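Local coordinates for protein 4-amino-4-deoxy-L-arabinose transferase or related glycosyltransferases of PMT family (Cupriavidus metallidurans, PDB 5EZM) that probably transfers 4-amino-4-deoxy-L-arabinose from a polyprenyl-phosphate carrier to lipid A, as a zinc-binding glycosyltransferase of the membrane, at residues S169-F174 and W196-V201; M542-Y547 and R564-A569. All coordinates share one frame; numbering follows the deposited sequence.

Contact 1: residues S169-F174 and W196-V201. With DSL (mono-trans, octa-cis decaprenyl-phosphate), chain C.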
ATOM      1  N   SER A 169     -13.184   1.114   1.183  1.00 63.36           N
ATOM      2  CA  SER A 169     -13.751   1.770   2.353  1.00 64.80           C
ATOM      3  C   SER A 169     -14.844   2.748   1.949  1.00 67.35           C
ATOM      4  O   SER A 169     -15.800   2.959   2.706  1.00 67.02           O
ATOM      5  CB  SER A 169     -12.658   2.490   3.145  1.00 63.74           C
ATOM      6  OG  SER A 169     -12.279   3.693   2.504  1.00 65.95           O
ATOM      7  N   CYS A 170     -14.724   3.349   0.762  1.00 68.79           N
ATOM      8  CA  CYS A 170     -15.837   4.132   0.236  1.00 71.41           C
ATOM      9  C   CYS A 170     -17.021   3.240  -0.126  1.00 72.19           C
ATOM     10  O   CYS A 170     -18.176   3.646   0.038  1.00 74.78           O
ATOM     11  CB  CYS A 170     -15.392   4.951  -0.974  1.00 72.55           C
ATOM     12  SG  CYS A 170     -14.461   6.435  -0.549  1.00 72.81           S
ATOM     13  N   VAL A 171     -16.761   2.025  -0.620  1.00 70.11           N
ATOM     14  CA  VAL A 171     -17.857   1.093  -0.889  1.00 71.21           C
ATOM     15  C   VAL A 171     -18.639   0.815   0.390  1.00 71.19           C
ATOM     16  O   VAL A 171     -19.869   0.967   0.440  1.00 72.77           O
ATOM     17  CB  VAL A 171     -17.323  -0.213  -1.507  1.00 71.51           C
ATOM     18  CG1 VAL A 171     -18.471  -1.168  -1.795  1.00 72.45           C
ATOM     19  CG2 VAL A 171     -16.533   0.071  -2.772  1.00 71.63           C
ATOM     20  N   LEU A 172     -17.931   0.412   1.448  1.00 69.22           N
ATOM     21  CA  LEU A 172     -18.589   0.090   2.710  1.00 67.41           C
ATOM     22  C   LEU A 172     -19.291   1.308   3.296  1.00 70.41           C
ATOM     23  O   LEU A 172     -20.475   1.248   3.647  1.00 73.96           O
ATOM     24  CB  LEU A 172     -17.570  -0.467   3.702  1.00 62.86           C
ATOM     25  CG  LEU A 172     -18.108  -0.709   5.113  1.00 62.52           C
ATOM     26  CD1 LEU A 172     -19.154  -1.805   5.092  1.00 64.98           C
ATOM     27  CD2 LEU A 172     -16.982  -1.048   6.077  1.00 61.20           C
ATOM     28  N   ALA A 173     -18.573   2.429   3.406  1.00 70.29           N
ATOM     29  CA  ALA A 173     -19.144   3.616   4.040  1.00 69.10           C
ATOM     30  C   ALA A 173     -20.357   4.125   3.278  1.00 70.95           C
ATOM     31  O   ALA A 173     -21.369   4.493   3.885  1.00 73.93           O
ATOM     32  CB  ALA A 173     -18.088   4.713   4.154  1.00 67.90           C
ATOM     33  N   PHE A 174     -20.280   4.156   1.945  1.00 69.34           N
ATOM     34  CA  PHE A 174     -21.421   4.623   1.165  1.00 72.73           C
ATOM     35  C   PHE A 174     -22.597   3.664   1.292  1.00 75.94           C
ATOM     36  O   PHE A 174     -23.755   4.098   1.350  1.00 77.56           O
ATOM     37  CB  PHE A 174     -21.027   4.805  -0.302  1.00 73.45           C
ATOM     38  CG  PHE A 174     -20.003   5.884  -0.527  1.00 73.42           C
ATOM     39  CD1 PHE A 174     -19.768   6.852   0.437  1.00 73.41           C
ATOM     40  CD2 PHE A 174     -19.271   5.927  -1.703  1.00 73.32           C
ATOM     41  CE1 PHE A 174     -18.825   7.839   0.232  1.00 72.58           C
ATOM     42  CE2 PHE A 174     -18.327   6.913  -1.914  1.00 71.86           C
ATOM     43  CZ  PHE A 174     -18.103   7.870  -0.946  1.00 71.76           C
ATOM     44  N   TRP A 196     -21.816   2.041  -5.881  1.00 79.25           N
ATOM     45  CA  TRP A 196     -21.492   1.352  -7.128  1.00 78.47           C
ATOM     46  C   TRP A 196     -20.335   2.029  -7.852  1.00 78.09           C
ATOM     47  O   TRP A 196     -19.467   1.355  -8.419  1.00 77.05           O
ATOM     48  CB  TRP A 196     -22.723   1.291  -8.028  1.00 77.33           C
ATOM     49  CG  TRP A 196     -23.732   0.294  -7.575  1.00 79.26           C
ATOM     50  CD1 TRP A 196     -24.794   0.518  -6.746  1.00 80.65           C
ATOM     51  CD2 TRP A 196     -23.788  -1.091  -7.932  1.00 80.44           C
ATOM     52  NE1 TRP A 196     -25.505  -0.643  -6.562  1.00 81.38           N
ATOM     53  CE2 TRP A 196     -24.908  -1.646  -7.280  1.00 81.89           C
ATOM     54  CE3 TRP A 196     -23.000  -1.917  -8.740  1.00 78.65           C
ATOM     55  CZ2 TRP A 196     -25.256  -2.987  -7.408  1.00 82.46           C
ATOM     56  CZ3 TRP A 196     -23.348  -3.248  -8.865  1.00 79.49           C
ATOM     57  CH2 TRP A 196     -24.466  -3.770  -8.204  1.00 81.70           C
ATOM     58  N   ALA A 197     -20.309   3.363  -7.845  1.00 77.93           N
ATOM     59  CA  ALA A 197     -19.195   4.088  -8.443  1.00 75.73           C
ATOM     60  C   ALA A 197     -17.881   3.730  -7.763  1.00 74.24           C
ATOM     61  O   ALA A 197     -16.869   3.488  -8.434  1.00 74.55           O
ATOM     62  CB  ALA A 197     -19.449   5.594  -8.367  1.00 75.36           C
ATOM     63  N   ALA A 198     -17.880   3.685  -6.426  1.00 72.60           N
ATOM     64  CA  ALA A 198     -16.677   3.286  -5.703  1.00 70.04           C
ATOM     65  C   ALA A 198     -16.245   1.878  -6.092  1.00 69.20           C
ATOM     66  O   ALA A 198     -15.048   1.612  -6.254  1.00 65.16           O
ATOM     67  CB  ALA A 198     -16.910   3.385  -4.195  1.00 70.86           C
ATOM     68  N   MET A 199     -17.205   0.963  -6.254  1.00 72.78           N
ATOM     69  CA  MET A 199     -16.864  -0.377  -6.726  1.00 72.61           C
ATOM     70  C   MET A 199     -16.229  -0.326  -8.108  1.00 70.64           C
ATOM     71  O   MET A 199     -15.290  -1.079  -8.397  1.00 69.68           O
ATOM     72  CB  MET A 199     -18.105  -1.271  -6.735  1.00 75.29           C
ATOM     73  CG  MET A 199     -18.448  -1.850  -5.372  1.00 77.33           C
ATOM     74  SD  MET A 199     -19.759  -3.084  -5.431  1.00 81.26           S
ATOM     75  CE  MET A 199     -21.172  -2.045  -5.791  1.00 83.76           C
ATOM     76  N   GLY A 200     -16.722   0.564  -8.972  1.00 69.92           N
ATOM     77  CA  GLY A 200     -16.109   0.724 -10.280  1.00 70.66           C
ATOM     78  C   GLY A 200     -14.664   1.177 -10.192  1.00 70.85           C
ATOM     79  O   GLY A 200     -13.776   0.604 -10.834  1.00 73.44           O
ATOM     80  N   VAL A 201     -14.407   2.212  -9.387  1.00 67.27           N
ATOM     81  CA  VAL A 201     -13.035   2.676  -9.192  1.00 64.85           C
ATOM     82  C   VAL A 201     -12.165   1.546  -8.654  1.00 68.44           C
ATOM     83  O   VAL A 201     -11.009   1.382  -9.066  1.00 68.65           O
ATOM     84  CB  VAL A 201     -13.012   3.901  -8.260  1.00 61.95           C
ATOM     85  CG1 VAL A 201     -11.582   4.373  -8.043  1.00 59.13           C
ATOM     86  CG2 VAL A 201     -13.873   5.022  -8.824  1.00 61.01           C
TER
HETATM   87  C21 DSL C 602     -21.022  -4.994   1.938  1.00 81.97           C
HETATM   88  C22 DSL C 602     -21.209  -3.976   0.827  1.00 82.64           C
HETATM   89  C23 DSL C 602     -20.538  -2.612   0.925  1.00 84.58           C
HETATM   90  C24 DSL C 602     -21.965  -4.284  -0.238  1.00 81.65           C
HETATM   91  C25 DSL C 602     -22.160  -3.255  -1.381  1.00 80.59           C
HETATM   92  C26 DSL C 602     -21.985  -3.995  -2.735  1.00 80.40           C
HETATM   93  C27 DSL C 602     -23.268  -3.803  -3.613  1.00 81.00           C
HETATM   94  C28 DSL C 602     -24.172  -2.566  -3.396  1.00 81.50           C
HETATM   95  C29 DSL C 602     -23.581  -4.715  -4.556  1.00 82.52           C
HETATM   96  C30 DSL C 602     -22.671  -5.952  -4.773  1.00 83.52           C
HETATM   97  C31 DSL C 602     -23.514  -7.146  -5.333  1.00 83.68           C
HETATM   98  C32 DSL C 602     -22.838  -7.716  -6.631  1.00 83.34           C
HETATM   99  C33 DSL C 602     -23.045  -7.012  -7.985  1.00 82.79           C
HETATM  100  C34 DSL C 602     -22.081  -8.837  -6.562  1.00 83.61           C

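Contact 2: residues M542-Y547 and R564-A569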
ATOM      1  N   MET A 542      23.499  -5.515 -13.029  1.00 60.87           N
ATOM      2  CA  MET A 542      23.427  -6.943 -12.751  1.00 63.26           C
ATOM      3  C   MET A 542      23.701  -7.169 -11.274  1.00 64.51           C
ATOM      4  O   MET A 542      24.084  -6.254 -10.547  1.00 63.46           O
ATOM      5  CB  MET A 542      24.415  -7.727 -13.618  1.00 65.10           C
ATOM      6  CG  MET A 542      25.870  -7.386 -13.347  1.00 66.05           C
ATOM      7  SD  MET A 542      26.951  -7.872 -14.705  1.00 67.38           S
ATOM      8  CE  MET A 542      26.339  -6.813 -16.013  1.00 65.47           C
ATOM      9  N   SER A 543      23.481  -8.398 -10.825  1.00 66.09           N
ATOM     10  CA  SER A 543      23.868  -8.759  -9.475  1.00 66.57           C
ATOM     11  C   SER A 543      25.366  -9.045  -9.435  1.00 70.01           C
ATOM     12  O   SER A 543      25.991  -9.266 -10.477  1.00 72.84           O
ATOM     13  CB  SER A 543      23.071  -9.972  -9.005  1.00 69.44           C
ATOM     14  OG  SER A 543      23.310 -11.098  -9.827  1.00 73.71           O
ATOM     15  N   PRO A 544      25.981  -9.009  -8.249  1.00 71.10           N
ATOM     16  CA  PRO A 544      27.411  -9.349  -8.178  1.00 73.43           C
ATOM     17  C   PRO A 544      27.719 -10.747  -8.688  1.00 76.32           C
ATOM     18  O   PRO A 544      28.701 -10.933  -9.418  1.00 76.12           O
ATOM     19  CB  PRO A 544      27.729  -9.198  -6.684  1.00 75.50           C
ATOM     20  CG  PRO A 544      26.725  -8.223  -6.190  1.00 74.03           C
ATOM     21  CD  PRO A 544      25.471  -8.504  -6.963  1.00 71.61           C
ATOM     22  N   ASP A 545      26.895 -11.737  -8.329  1.00 78.91           N
ATOM     23  CA  ASP A 545      27.113 -13.092  -8.826  1.00 83.58           C
ATOM     24  C   ASP A 545      26.976 -13.160 -10.341  1.00 82.81           C
ATOM     25  O   ASP A 545      27.669 -13.952 -10.992  1.00 87.75           O
ATOM     26  CB  ASP A 545      26.142 -14.062  -8.153  1.00 88.26           C
ATOM     27  CG  ASP A 545      26.446 -14.269  -6.678  1.00 93.60           C
ATOM     28  OD1 ASP A 545      27.641 -14.385  -6.324  1.00 95.65           O
ATOM     29  OD2 ASP A 545      25.491 -14.315  -5.874  1.00 95.55           O
ATOM     30  N   THR A 546      26.095 -12.341 -10.922  1.00 77.02           N
ATOM     31  CA  THR A 546      26.013 -12.269 -12.376  1.00 73.78           C
ATOM     32  C   THR A 546      27.286 -11.677 -12.967  1.00 70.61           C
ATOM     33  O   THR A 546      27.774 -12.147 -14.002  1.00 71.52           O
ATOM     34  CB  THR A 546      24.791 -11.452 -12.801  1.00 70.68           C
ATOM     35  OG1 THR A 546      23.599 -12.100 -12.343  1.00 73.83           O
ATOM     36  CG2 THR A 546      24.730 -11.326 -14.314  1.00 67.86           C
ATOM     37  N   TYR A 547      27.840 -10.646 -12.322  1.00 67.66           N
ATOM     38  CA  TYR A 547      29.094 -10.068 -12.792  1.00 65.79           C
ATOM     39  C   TYR A 547      30.219 -11.091 -12.748  1.00 66.77           C
ATOM     40  O   TYR A 547      31.027 -11.175 -13.678  1.00 64.28           O
ATOM     41  CB  TYR A 547      29.465  -8.841 -11.957  1.00 66.06           C
ATOM     42  CG  TYR A 547      30.795  -8.228 -12.346  1.00 68.61           C
ATOM     43  CD1 TYR A 547      30.867  -7.258 -13.337  1.00 69.57           C
ATOM     44  CD2 TYR A 547      31.981  -8.625 -11.729  1.00 69.93           C
ATOM     45  CE1 TYR A 547      32.080  -6.699 -13.707  1.00 71.49           C
ATOM     46  CE2 TYR A 547      33.198  -8.073 -12.091  1.00 71.22           C
ATOM     47  CZ  TYR A 547      33.240  -7.108 -13.080  1.00 73.50           C
ATOM     48  OH  TYR A 547      34.442  -6.547 -13.450  1.00 77.12           O
ATOM     49  N   ARG A 564      23.725  -4.449  -3.626  1.00 77.35           N
ATOM     50  CA  ARG A 564      22.780  -5.277  -4.354  1.00 79.98           C
ATOM     51  C   ARG A 564      22.973  -5.267  -5.863  1.00 77.54           C
ATOM     52  O   ARG A 564      22.328  -6.067  -6.552  1.00 79.23           O
ATOM     53  CB  ARG A 564      21.338  -4.847  -4.037  1.00 84.07           C
ATOM     54  CG  ARG A 564      20.946  -5.014  -2.573  1.00 93.28           C
ATOM     55  CD  ARG A 564      19.477  -4.681  -2.332  1.00 99.98           C
ATOM     56  NE  ARG A 564      18.581  -5.536  -3.109  1.00105.83           N
ATOM     57  CZ  ARG A 564      17.972  -5.162  -4.231  1.00107.81           C
ATOM     58  NH1 ARG A 564      18.155  -3.941  -4.712  1.00107.17           N
ATOM     59  NH2 ARG A 564      17.179  -6.009  -4.874  1.00109.35           N
ATOM     60  N   ARG A 565      23.831  -4.402  -6.401  1.00 72.24           N
ATOM     61  CA  ARG A 565      23.927  -4.269  -7.845  1.00 67.97           C
ATOM     62  C   ARG A 565      25.325  -3.815  -8.239  1.00 69.88           C
ATOM     63  O   ARG A 565      26.000  -3.091  -7.500  1.00 73.15           O
ATOM     64  CB  ARG A 565      22.871  -3.287  -8.383  1.00 64.39           C
ATOM     65  CG  ARG A 565      22.798  -1.980  -7.611  1.00 61.99           C
ATOM     66  CD  ARG A 565      21.785  -0.986  -8.169  1.00 56.36           C
ATOM     67  NE  ARG A 565      20.395  -1.346  -7.901  1.00 53.01           N
ATOM     68  CZ  ARG A 565      19.784  -1.208  -6.725  1.00 53.33           C
ATOM     69  NH1 ARG A 565      20.438  -0.739  -5.669  1.00 51.44           N
ATOM     70  NH2 ARG A 565      18.509  -1.556  -6.599  1.00 55.04           N
ATOM     71  N   VAL A 566      25.751  -4.280  -9.410  1.00 65.93           N
ATOM     72  CA  VAL A 566      26.950  -3.820 -10.096  1.00 63.56           C
ATOM     73  C   VAL A 566      26.501  -3.190 -11.407  1.00 62.44           C
ATOM     74  O   VAL A 566      25.690  -3.779 -12.137  1.00 65.27           O
ATOM     75  CB  VAL A 566      27.939  -4.972 -10.355  1.00 62.16           C
ATOM     76  CG1 VAL A 566      29.226  -4.446 -10.977  1.00 63.02           C
ATOM     77  CG2 VAL A 566      28.223  -5.737  -9.075  1.00 62.11           C
ATOM     78  N   VAL A 567      27.013  -1.996 -11.695  1.00 58.07           N
ATOM     79  CA  VAL A 567      26.649  -1.236 -12.885  1.00 57.55           C
ATOM     80  C   VAL A 567      27.910  -1.005 -13.699  1.00 61.33           C
ATOM     81  O   VAL A 567      28.855  -0.355 -13.223  1.00 64.73           O
ATOM     82  CB  VAL A 567      25.974   0.099 -12.531  1.00 56.12           C
ATOM     83  CG1 VAL A 567      25.569   0.834 -13.801  1.00 54.15           C
ATOM     84  CG2 VAL A 567      24.769  -0.140 -11.631  1.00 56.02           C
ATOM     85  N   VAL A 568      27.916  -1.516 -14.931  1.00 59.54           N
ATOM     86  CA  VAL A 568      29.108  -1.564 -15.765  1.00 58.13           C
ATOM     87  C   VAL A 568      28.825  -0.892 -17.105  1.00 57.63           C
ATOM     88  O   VAL A 568      27.682  -0.590 -17.451  1.00 55.28           O
ATOM     89  CB  VAL A 568      29.593  -3.010 -15.987  1.00 56.48           C
ATOM     90  CG1 VAL A 568      29.866  -3.688 -14.653  1.00 58.30           C
ATOM     91  CG2 VAL A 568      28.559  -3.790 -16.778  1.00 52.90           C
ATOM     92  N   ALA A 569      29.900  -0.666 -17.860  1.00 60.41           N
ATOM     93  CA  ALA A 569      29.830  -0.163 -19.225  1.00 61.64           C
ATOM     94  C   ALA A 569      30.749  -0.995 -20.113  1.00 62.17           C
ATOM     95  O   ALA A 569      31.660  -1.675 -19.632  1.00 59.87           O
ATOM     96  CB  ALA A 569      30.217   1.319 -19.306  1.00 62.51           C
TER

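Contact 1: residues S169-F174 and W196-V201
An antiparallel pair of membrane helices in the GT-C fold, 160-178 and 185-206, meets where Val171 packs on Ala198 and Met199, beside a bound polyprenyl phosphate. The local axes approach to 8.1 Å and run at 169°, a close spacing that the small side chain of Ala198 permits. Its methyl group fits into the surface of the facing helix: Val171 CG2 lies 3.6 Å from Ala198 CB, while Cys170 CB and CD2 of Phe174 approach the same methyl less closely. The side chains meet through carbon atoms, and no hydrogen bond joins the two segments. Val171 divides its branches. With CG1 anti to the backbone N (chi1 -179°), that methyl reaches Met199 CG at 3.6 Å and also borders the lipid, 3.7 Å from DSL C23. The Val171 and Met199 side chains cross at about a right angle, and the thioether chain then bends at its last torsion (chi3 -71°), which carries CE over one face of the Trp196 indole. DSL C28 lies over that same face, offset toward the rim. The indole is held by a hydrogen bond from NE1 to Leu234 O and also touches Leu236, Val240 and Val242 of helix 236-257. Replacing Trp196 by an alanine would probably leave Leu234 O without this donor, take from the Met199 methyl the ring it lies over and open a gap beside the isoprenoid chain. Met199 CE comes within 3.5 Å of DSL C27, the carbon that bears C28, and farther along the chain Trp196 CH2 stands equally near DSL C33.

Contact 2: residues M542-Y547 and R564-A569
Met542 O accepts the N-H of Val566 over 2.8 Å in a nearly straight bond, 174° at the hydrogen, and the CA-H of Arg565 makes a bent, secondary contact with this oxygen, CA 3.4 Å away. The return bond, from Met542 N to Val566 O, spans 2.9 Å and completes an antiparallel hydrogen-bonded pair. Both side chains of the pair lie on one face of the sheet, joined there by Val568. Met542 has CG between its backbone N and carbonyl carbon (chi1 64°), and the chain turns again near its end to bring CE to 3.8 Å from Val568 CG2, the two side chains crossing at about a right angle. Past Met542 the backbone leaves the strand. Ser543 takes the N-cap position of helix 544-550, whose first turn settles over Val566: CG2 of this valine lies 3.8 Å from Pro544 CA, with the proline ring crossing it at a slant. The other branch, CG1, meets the Tyr547 ring. With CG anti to the backbone N (chi1 177°), this ring extends over the strand and spans two valines, CD1 4.0 Å from Val566 CG1 and CE1 3.9 Å from Val568 CG1. Val558 of the neighbouring strand 557-561 extends this apolar patch, touching both Tyr547 and Val566. The guanidinium of Arg565 is held by salt bridges to Asp490 and Asp562. The strand runs through the N-cap residue straight into a helix that packs on its own sheet, a strand-to-helix connection of an alpha/beta domain, here the mixed sheet of the aminoarabinose transferase C-terminal domain.

How the contacts relate
The two contacts lie on opposite sides of the chain's centre, their own centres about 45 Å apart, and share no element. Contact 1 is fully buried among membrane helices of the mannosyltransferase-family region, whereas contact 2 is partly buried in the C-terminal domain, with its proline edge exposed. Their chemistry follows this placement. Helix joins helix in contact 1 by apolar side chains alone, because the main-chain hydrogen bonds are spent within each helix, and a lipid completes the packing. Contact 2 instead spends main-chain bonds between segments to build a sheet, then adds an apolar layer beneath a helix and buries more surface, 326 against 181 Å².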